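Local atomic coordinates of nucleoprotein (PDB entry 3OV9), a protein that encapsidates the viral RNA genome as a ring-forming oligomer, shielding it from nucleases and keeping it available as template for transcription and replication. Residues S148-V153 / A202-N207; V153-P158 / I209-R214; G159-A164 / G228-A233. One frame throughout, in Å; residues are numbered along the deposited sequence.

The three contacts follow one stretch of chain, 148-164, as it meets successive parts of the C-terminal region. Contact 1 lies deepest, its centre about 6 Å from that of the chain, and is made of methyl groups and one CA-H...O contact. Contact 2, its centre about 15 Å from that of the chain, is only partly buried and more polar: an arginine-to-carbonyl hydrogen bond and a histidine set against an aspartate and a proline. Contact 3, though centred about 18 Å out, is still buried, with a tyrosine ring over a lysine backbone and against a proline. Contacts 1 and 2 share Val153 and the sodium ion, and Arg214 of contact 2 also reaches Ala203 O. Leu162 of segment 159-164 packs on Val153.

Contact 1: S148-V153 / A202-N207; sequences SFAGMV and AAVNSN. With NA (sodium ion), chain E.
The methyl groups of Ala150 and Ala203 meet tip to tip, CB to CB at 3.7 Å, and the same Ala203 CB also lies 3.8 Å from Gly151 N, so that the last turn of helix 189-204 presses on the 3-10 backbone with a single methyl. Val204, the next residue, uses both of its branches against segment 148-153. Its CG2, anti to the carbonyl carbon, reaches between Ala150 and Val153, at 3.5 Å from Ala150 O and 4.0 Å from Val153 CB. The other branch, CG1, is anti to the backbone N (chi1 170°) and touches Val153 CG1 at 4.0 Å; the two valines cross obliquely rather than lying alongside each other. Val153 itself points its CB at the helix, whereas that of Ala150 runs across the approach.

This is a short 3-10 segment laid against the C-terminal end of a helix, in the interior of the all-helical orthogonal bundle of the phlebovirus nucleoprotein. Small side chains let the backbones come close, with Gly151 CA and Ala203 CA 4.7 Å apart. The carbonyl oxygen of Ala150 lies within this apolar layer: it accepts the backbone N-H of Val153, and Val204 CA approaches it at 3.4 Å in a CA-H...O contact with 137° at the hydrogen.

Leu166 of helix 159-180 covers Val204, while Met152 packs on Arg8 of a second subunit, within the N-terminal region essential for oligomerization. Ala202, Ala203 and Ser206 line the pocket that holds a nitrite ion, probably from the crystallisation liquor, together with Gln31, Gly32 and Phe33, the last an RNA-binding residue by similarity. Beyond the helix end, Ser206 O binds the sodium ion at 3.0 Å, and a water joins it there.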
loop_
_atom_site.group_PDB
_atom_site.type_symbol
_atom_site.label_atom_id
_atom_site.label_comp_id
_atom_site.label_asym_id
_atom_site.label_seq_id
_atom_site.Cartn_x
_atom_site.Cartn_y
_atom_site.Cartn_z
ATOM N N SER A 148 16.122 -16.870 -28.073
ATOM C CA SER A 148 16.223 -18.020 -28.980
ATOM C C SER A 148 17.653 -18.528 -29.149
ATOM O O SER A 148 17.862 -19.717 -29.386
ATOM C CB SER A 148 15.657 -17.671 -30.365
ATOM O OG SER A 148 14.290 -17.306 -30.287
ATOM N N PHE A 149 18.630 -17.627 -29.027
ATOM C CA PHE A 149 20.044 -17.965 -29.229
ATOM C C PHE A 149 20.542 -19.083 -28.316
ATOM O O PHE A 149 21.444 -19.840 -28.690
ATOM C CB PHE A 149 20.943 -16.727 -29.069
ATOM C CG PHE A 149 22.411 -17.055 -29.007
ATOM C CD1 PHE A 149 23.122 -17.336 -30.170
ATOM C CD2 PHE A 149 23.070 -17.118 -27.784
ATOM C CE1 PHE A 149 24.474 -17.658 -30.112
ATOM C CE2 PHE A 149 24.425 -17.441 -27.716
ATOM C CZ PHE A 149 25.125 -17.713 -28.885
ATOM N N ALA A 150 19.968 -19.175 -27.120
ATOM C CA ALA A 150 20.352 -20.212 -26.158
ATOM C C ALA A 150 20.313 -21.627 -26.754
ATOM O O ALA A 150 21.141 -22.470 -26.402
ATOM C CB ALA A 150 19.483 -20.128 -24.917
ATOM N N GLY A 151 19.368 -21.868 -27.664
ATOM C CA GLY A 151 19.226 -23.165 -28.336
ATOM C C GLY A 151 20.287 -23.462 -29.386
ATOM O O GLY A 151 20.272 -24.527 -30.007
ATOM N N MET A 152 21.200 -22.515 -29.594
ATOM C CA MET A 152 22.312 -22.686 -30.531
ATOM C C MET A 152 23.626 -22.970 -29.812
ATOM O O MET A 152 24.658 -23.210 -30.451
ATOM C CB MET A 152 22.467 -21.441 -31.416
ATOM C CG MET A 152 21.325 -21.195 -32.386
ATOM S SD MET A 152 21.340 -22.294 -33.811
ATOM C CE MET A 152 20.236 -23.596 -33.258
ATOM N N VAL A 153 23.585 -22.948 -28.483
ATOM C CA VAL A 153 24.787 -23.101 -27.671
ATOM C C VAL A 153 25.092 -24.586 -27.463
ATOM O O VAL A 153 24.211 -25.359 -27.089
ATOM C CB VAL A 153 24.656 -22.360 -26.309
ATOM C CG1 VAL A 153 25.928 -22.498 -25.493
ATOM C CG2 VAL A 153 24.340 -20.885 -26.529
ATOM N N ALA A 202 17.896 -24.159 -19.859
ATOM C CA ALA A 202 17.026 -25.199 -20.416
ATOM C C ALA A 202 17.264 -25.393 -21.915
ATOM O O ALA A 202 17.390 -26.524 -22.384
ATOM C CB ALA A 202 15.556 -24.883 -20.138
ATOM N N ALA A 203 17.341 -24.288 -22.657
ATOM C CA ALA A 203 17.590 -24.356 -24.094
ATOM C C ALA A 203 19.024 -24.787 -24.401
ATOM O O ALA A 203 19.258 -25.547 -25.344
ATOM C CB ALA A 203 17.264 -23.025 -24.762
ATOM N N VAL A 204 19.975 -24.315 -23.597
ATOM C CA VAL A 204 21.389 -24.674 -23.761
ATOM C C VAL A 204 21.578 -26.189 -23.636
ATOM O O VAL A 204 22.363 -26.784 -24.373
ATOM C CB VAL A 204 22.297 -23.929 -22.746
ATOM C CG1 VAL A 204 23.720 -24.498 -22.750
ATOM C CG2 VAL A 204 22.326 -22.433 -23.056
ATOM N N ASN A 205 20.830 -26.796 -22.717
ATOM C CA ASN A 205 20.991 -28.215 -22.384
ATOM C C ASN A 205 19.926 -29.155 -22.962
ATOM O O ASN A 205 19.925 -30.351 -22.661
ATOM C CB ASN A 205 21.074 -28.385 -20.862
ATOM C CG ASN A 205 22.326 -27.759 -20.269
ATOM O OD1 ASN A 205 23.443 -28.044 -20.701
ATOM N ND2 ASN A 205 22.143 -26.910 -19.265
ATOM N N SER A 206 19.038 -28.627 -23.802
ATOM C CA SER A 206 17.939 -29.430 -24.347
ATOM C C SER A 206 18.423 -30.466 -25.362
ATOM O O SER A 206 19.523 -30.355 -25.908
ATOM C CB SER A 206 16.873 -28.537 -24.979
ATOM O OG SER A 206 17.221 -28.202 -26.308
ATOM N N ASN A 207 17.585 -31.467 -25.618
ATOM C CA ASN A 207 17.924 -32.533 -26.555
ATOM C C ASN A 207 17.597 -32.189 -28.013
ATOM O O ASN A 207 17.600 -33.070 -28.876
ATOM C CB ASN A 207 17.259 -33.855 -26.139
ATOM C CG ASN A 207 15.739 -33.823 -26.258
ATOM O OD1 ASN A 207 15.153 -32.850 -26.733
ATOM N ND2 ASN A 207 15.094 -34.901 -25.822
HETATM NA NA NA E . 21.287 -31.528 -27.980
HETATM O O HOH W 1 21.173 -34.039 -28.055
#

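Contact 2: V153-P158 / I209-R214; sequences VDPSLP and ISHEKR. With NA (sodium ion), chain E.
His211 and Arg214, on one side of the start of helix 211-220, are the residues that meet segment 153-158. Just ahead of them, Ile209 O binds the sodium ion at 2.8 Å and also accepts Arg214 NE, while Ile209 N bonds to Gln5 of a second subunit. Ser210 follows as N-cap, its OG taking the backbone N-H of Lys213. The His211 side chain leaves with CG anti to the carbonyl carbon (chi1 -65°), which sets the ring across Pro155: NE2 lies 3.4 Å from Pro155 CG. Ser156 CB touches ND1, and Asp154 OD1 sits 3.2 Å from His211 CB, its carboxylate plane inclined 27° to the ring. That oxygen takes both the OG and the backbone N-H of Ser156 from one face, and the other, OD2, has a salt bridge to Arg215 that would offset its closeness to His211 O. Arg214 is extended from CG to NE and delivers NH1 to Val153 O at 2.8 Å, 160° at the hydrogen and within the guanidinium plane; NH1 also serves Ala203 O and NH2 serves Phe208 O, so several carbonyls fix the group's rotation. An Asx turn inside the type I turn Asp154-Leu157 is thus docked on a serine-capped helix start, beside the sodium site.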
loop_
_atom_site.group_PDB
_atom_site.type_symbol
_atom_site.label_atom_id
_atom_site.label_comp_id
_atom_site.label_asym_id
_atom_site.label_seq_id
_atom_site.Cartn_x
_atom_site.Cartn_y
_atom_site.Cartn_z
ATOM N N VAL A 153 23.585 -22.948 -28.483
ATOM C CA VAL A 153 24.787 -23.101 -27.671
ATOM C C VAL A 153 25.092 -24.586 -27.463
ATOM O O VAL A 153 24.211 -25.359 -27.089
ATOM C CB VAL A 153 24.656 -22.360 -26.309
ATOM C CG1 VAL A 153 25.928 -22.498 -25.493
ATOM C CG2 VAL A 153 24.340 -20.885 -26.529
ATOM N N ASP A 154 26.339 -24.962 -27.736
ATOM C CA ASP A 154 26.833 -26.324 -27.532
ATOM C C ASP A 154 27.392 -26.466 -26.112
ATOM O O ASP A 154 28.456 -25.922 -25.813
ATOM C CB ASP A 154 27.911 -26.639 -28.579
ATOM C CG ASP A 154 28.547 -28.016 -28.395
ATOM O OD1 ASP A 154 28.098 -28.793 -27.527
ATOM O OD2 ASP A 154 29.510 -28.316 -29.131
ATOM N N PRO A 155 26.685 -27.212 -25.235
ATOM C CA PRO A 155 27.103 -27.349 -23.833
ATOM C C PRO A 155 28.357 -28.207 -23.638
ATOM O O PRO A 155 28.860 -28.310 -22.515
ATOM C CB PRO A 155 25.893 -28.016 -23.170
ATOM C CG PRO A 155 25.248 -28.785 -24.261
ATOM C CD PRO A 155 25.447 -27.967 -25.511
ATOM N N SER A 156 28.847 -28.813 -24.718
ATOM C CA SER A 156 30.065 -29.624 -24.671
ATOM C C SER A 156 31.333 -28.817 -24.983
ATOM O O SER A 156 32.439 -29.360 -24.963
ATOM C CB SER A 156 29.950 -30.839 -25.602
ATOM O OG SER A 156 30.120 -30.480 -26.960
ATOM N N LEU A 157 31.167 -27.525 -25.272
ATOM C CA LEU A 157 32.302 -26.612 -25.419
ATOM C C LEU A 157 33.143 -26.579 -24.140
ATOM O O LEU A 157 32.595 -26.734 -23.043
ATOM C CB LEU A 157 31.814 -25.196 -25.751
ATOM C CG LEU A 157 31.444 -24.885 -27.205
ATOM C CD1 LEU A 157 30.627 -23.603 -27.279
ATOM C CD2 LEU A 157 32.680 -24.783 -28.087
ATOM N N PRO A 158 34.474 -26.383 -24.272
ATOM C CA PRO A 158 35.330 -26.246 -23.089
ATOM C C PRO A 158 34.796 -25.193 -22.124
ATOM O O PRO A 158 34.274 -24.160 -22.560
ATOM C CB PRO A 158 36.671 -25.809 -23.679
ATOM C CG PRO A 158 36.685 -26.417 -25.026
ATOM C CD PRO A 158 35.264 -26.332 -25.517
ATOM N N ILE A 209 18.460 -30.384 -31.502
ATOM C CA ILE A 209 19.658 -30.032 -32.283
ATOM C C ILE A 209 20.914 -30.548 -31.572
ATOM O O ILE A 209 21.221 -30.134 -30.449
ATOM C CB ILE A 209 19.771 -28.501 -32.634
ATOM C CG1 ILE A 209 18.475 -27.955 -33.270
ATOM C CG2 ILE A 209 20.986 -28.228 -33.523
ATOM C CD1 ILE A 209 18.070 -28.580 -34.602
ATOM N N SER A 210 21.617 -31.473 -32.226
ATOM C CA SER A 210 22.814 -32.108 -31.665
ATOM C C SER A 210 23.885 -31.097 -31.254
ATOM O O SER A 210 23.940 -29.986 -31.795
ATOM C CB SER A 210 23.400 -33.118 -32.657
ATOM O OG SER A 210 23.984 -32.466 -33.771
ATOM N N HIS A 211 24.728 -31.485 -30.298
ATOM C CA HIS A 211 25.848 -30.648 -29.862
ATOM C C HIS A 211 26.699 -30.203 -31.048
ATOM O O HIS A 211 27.108 -29.046 -31.131
ATOM C CB HIS A 211 26.724 -31.383 -28.842
ATOM C CG HIS A 211 26.035 -31.677 -27.546
ATOM N ND1 HIS A 211 26.547 -32.555 -26.615
ATOM C CD2 HIS A 211 24.870 -31.221 -27.029
ATOM C CE1 HIS A 211 25.732 -32.620 -25.577
ATOM N NE2 HIS A 211 24.704 -31.821 -25.805
ATOM N N GLU A 212 26.939 -31.135 -31.967
ATOM C CA GLU A 212 27.768 -30.890 -33.141
ATOM C C GLU A 212 27.136 -29.892 -34.116
ATOM O O GLU A 212 27.828 -29.012 -34.631
ATOM C CB GLU A 212 28.091 -32.211 -33.851
ATOM C CG GLU A 212 29.013 -33.146 -33.054
ATOM C CD GLU A 212 28.281 -34.056 -32.061
ATOM O OE1 GLU A 212 28.972 -34.846 -31.379
ATOM O OE2 GLU A 212 27.035 -33.998 -31.960
ATOM N N LYS A 213 25.833 -30.027 -34.362
ATOM C CA LYS A 213 25.116 -29.089 -35.234
ATOM C C LYS A 213 25.017 -27.701 -34.594
ATOM O O LYS A 213 25.094 -26.688 -35.294
ATOM C CB LYS A 213 23.720 -29.607 -35.598
ATOM C CG LYS A 213 23.695 -30.735 -36.632
ATOM C CD LYS A 213 22.261 -31.136 -37.003
ATOM C CE LYS A 213 21.576 -31.958 -35.904
ATOM N NZ LYS A 213 20.212 -32.404 -36.304
ATOM N N ARG A 214 24.851 -27.663 -33.272
ATOM C CA ARG A 214 24.851 -26.395 -32.534
ATOM C C ARG A 214 26.184 -25.669 -32.701
ATOM O O ARG A 214 26.209 -24.481 -33.035
ATOM C CB ARG A 214 24.543 -26.613 -31.049
ATOM C CG ARG A 214 23.075 -26.833 -30.729
ATOM C CD ARG A 214 22.919 -27.359 -29.316
ATOM N NE ARG A 214 21.527 -27.614 -28.962
ATOM C CZ ARG A 214 20.871 -27.002 -27.979
ATOM N NH1 ARG A 214 21.474 -26.085 -27.232
ATOM N NH2 ARG A 214 19.605 -27.313 -27.741
HETATM NA NA NA E . 21.287 -31.528 -27.980
HETATM O O HOH W 1 21.173 -34.039 -28.055
#

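Contact 3: G159-A164 / G228-A233; sequences GDYLRA and GKPSAA
Tyr161 lays its ring over the backbone of Lys229, whose CA stands 3.8 Å from the ring centroid and 13° off the ring normal, a CH-pi contact squarely over the face. The ring reaches this position from the first turn of helix 159-180 with CG anti to the carbonyl carbon (chi1 -61°), pointing from the helix at the loop ahead of helix 232-243. The Lys229 chain slants over the outer end of the ring: CB and CG touch CZ and the hydroxyl oxygen OH, after which the extended chain carries its ammonium group away from the contact.

Nearer the base of the ring two other groups approach obliquely. Gly228 O comes to 3.3 Å from Tyr161 CD2, and Pro230 CD to 3.4 Å from Tyr161 CD1. Pro230 crosses the tyrosine at about a right angle, and its CG rests against the helix itself, 3.7 Å from Tyr161 O and 4.0 Å from Ala164 CB. Met235 of helix 232-243 packs on both Ala164 and Pro230 and so extends the apolar layer. Gly228 has positive phi, 88°, a conformation at which a CB would jam against the preceding carbonyl, and Ser231 is the N-cap of helix 232-243. Away from the contact, Arg163 grips Asp160 end-on, NH1 and NH2 both to OD1, in a salt bridge along the helix surface.

The two segments are held by ring-to-backbone and apolar contacts, with the charges of Asp160, Arg163 and Lys229 kept to the periphery; their cohesion therefore probably rests on close fit round the tyrosine and proline rather than on electrostatic pairing.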
loop_
_atom_site.group_PDB
_atom_site.type_symbol
_atom_site.label_atom_id
_atom_site.label_comp_id
_atom_site.label_asym_id
_atom_site.label_seq_id
_atom_site.Cartn_x
_atom_site.Cartn_y
_atom_site.Cartn_z
ATOM N N GLY A 159 34.931 -25.465 -20.828
ATOM C CA GLY A 159 34.295 -24.683 -19.766
ATOM C C GLY A 159 34.420 -23.171 -19.962
ATOM O O GLY A 159 33.423 -22.451 -19.890
ATOM N N ASP A 160 35.645 -22.708 -20.214
ATOM C CA ASP A 160 35.934 -21.281 -20.385
ATOM C C ASP A 160 35.255 -20.686 -21.617
ATOM O O ASP A 160 34.780 -19.549 -21.578
ATOM C CB ASP A 160 37.446 -21.042 -20.466
ATOM C CG ASP A 160 38.164 -21.357 -19.165
ATOM O OD1 ASP A 160 37.550 -21.238 -18.082
ATOM O OD2 ASP A 160 39.361 -21.716 -19.229
ATOM N N TYR A 161 35.226 -21.454 -22.705
ATOM C CA TYR A 161 34.616 -21.009 -23.955
ATOM C C TYR A 161 33.095 -20.933 -23.833
ATOM O O TYR A 161 32.472 -19.992 -24.327
ATOM C CB TYR A 161 35.001 -21.927 -25.122
ATOM C CG TYR A 161 36.485 -22.006 -25.442
ATOM C CD1 TYR A 161 37.393 -21.067 -24.941
ATOM C CD2 TYR A 161 36.973 -23.007 -26.279
ATOM C CE1 TYR A 161 38.749 -21.141 -25.250
ATOM C CE2 TYR A 161 38.326 -23.090 -26.595
ATOM C CZ TYR A 161 39.205 -22.153 -26.078
ATOM O OH TYR A 161 40.541 -22.233 -26.392
ATOM N N LEU A 162 32.512 -21.934 -23.174
ATOM C CA LEU A 162 31.074 -21.972 -22.914
ATOM C C LEU A 162 30.646 -20.793 -22.040
ATOM O O LEU A 162 29.659 -20.116 -22.345
ATOM C CB LEU A 162 30.683 -23.303 -22.255
ATOM C CG LEU A 162 29.231 -23.523 -21.814
ATOM C CD1 LEU A 162 28.272 -23.450 -22.992
ATOM C CD2 LEU A 162 29.092 -24.858 -21.093
ATOM N N ARG A 163 31.397 -20.557 -20.964
ATOM C CA ARG A 163 31.131 -19.457 -20.038
ATOM C C ARG A 163 31.161 -18.107 -20.756
ATOM O O ARG A 163 30.294 -17.261 -20.522
ATOM C CB ARG A 163 32.129 -19.473 -18.871
ATOM C CG ARG A 163 31.823 -18.464 -17.764
ATOM C CD ARG A 163 32.739 -18.631 -16.552
ATOM N NE ARG A 163 34.125 -18.249 -16.825
ATOM C CZ ARG A 163 35.143 -19.103 -16.912
ATOM N NH1 ARG A 163 34.947 -20.404 -16.743
ATOM N NH2 ARG A 163 36.364 -18.653 -17.166
ATOM N N ALA A 164 32.150 -17.922 -21.629
ATOM C CA ALA A 164 32.285 -16.688 -22.408
ATOM C C ALA A 164 31.084 -16.459 -23.323
ATOM O O ALA A 164 30.560 -15.344 -23.395
ATOM C CB ALA A 164 33.579 -16.701 -23.216
ATOM N N GLY A 228 36.402 -23.990 -31.420
ATOM C CA GLY A 228 35.377 -23.595 -30.458
ATOM C C GLY A 228 35.740 -22.381 -29.620
ATOM O O GLY A 228 35.000 -22.012 -28.706
ATOM N N LYS A 229 36.879 -21.764 -29.929
ATOM C CA LYS A 229 37.340 -20.573 -29.224
ATOM C C LYS A 229 36.515 -19.361 -29.654
ATOM O O LYS A 229 36.431 -19.065 -30.846
ATOM C CB LYS A 229 38.830 -20.326 -29.492
ATOM C CG LYS A 229 39.441 -19.200 -28.663
ATOM C CD LYS A 229 40.925 -19.046 -28.944
ATOM C CE LYS A 229 41.579 -18.110 -27.941
ATOM N NZ LYS A 229 43.062 -18.091 -28.083
ATOM N N PRO A 230 35.907 -18.657 -28.681
ATOM C CA PRO A 230 35.059 -17.500 -28.973
ATOM C C PRO A 230 35.809 -16.378 -29.680
ATOM O O PRO A 230 37.020 -16.218 -29.491
ATOM C CB PRO A 230 34.620 -17.030 -27.584
ATOM C CG PRO A 230 34.740 -18.229 -26.725
ATOM C CD PRO A 230 35.945 -18.942 -27.238
ATOM N N SER A 231 35.075 -15.611 -30.483
ATOM C CA SER A 231 35.619 -14.469 -31.208
ATOM C C SER A 231 35.979 -13.328 -30.259
ATOM O O SER A 231 35.563 -13.317 -29.098
ATOM C CB SER A 231 34.602 -13.972 -32.238
ATOM O OG SER A 231 33.495 -13.364 -31.593
ATOM N N ALA A 232 36.742 -12.364 -30.772
ATOM C CA ALA A 232 37.119 -11.173 -30.014
ATOM C C ALA A 232 35.900 -10.419 -29.476
ATOM O O ALA A 232 35.893 -9.996 -28.321
ATOM C CB ALA A 232 37.986 -10.255 -30.869
ATOM N N ALA A 233 34.875 -10.275 -30.315
ATOM C CA ALA A 233 33.630 -9.595 -29.942
ATOM C C ALA A 233 32.890 -10.301 -28.807
ATOM O O ALA A 233 32.310 -9.646 -27.942
ATOM C CB ALA A 233 32.723 -9.442 -31.156
#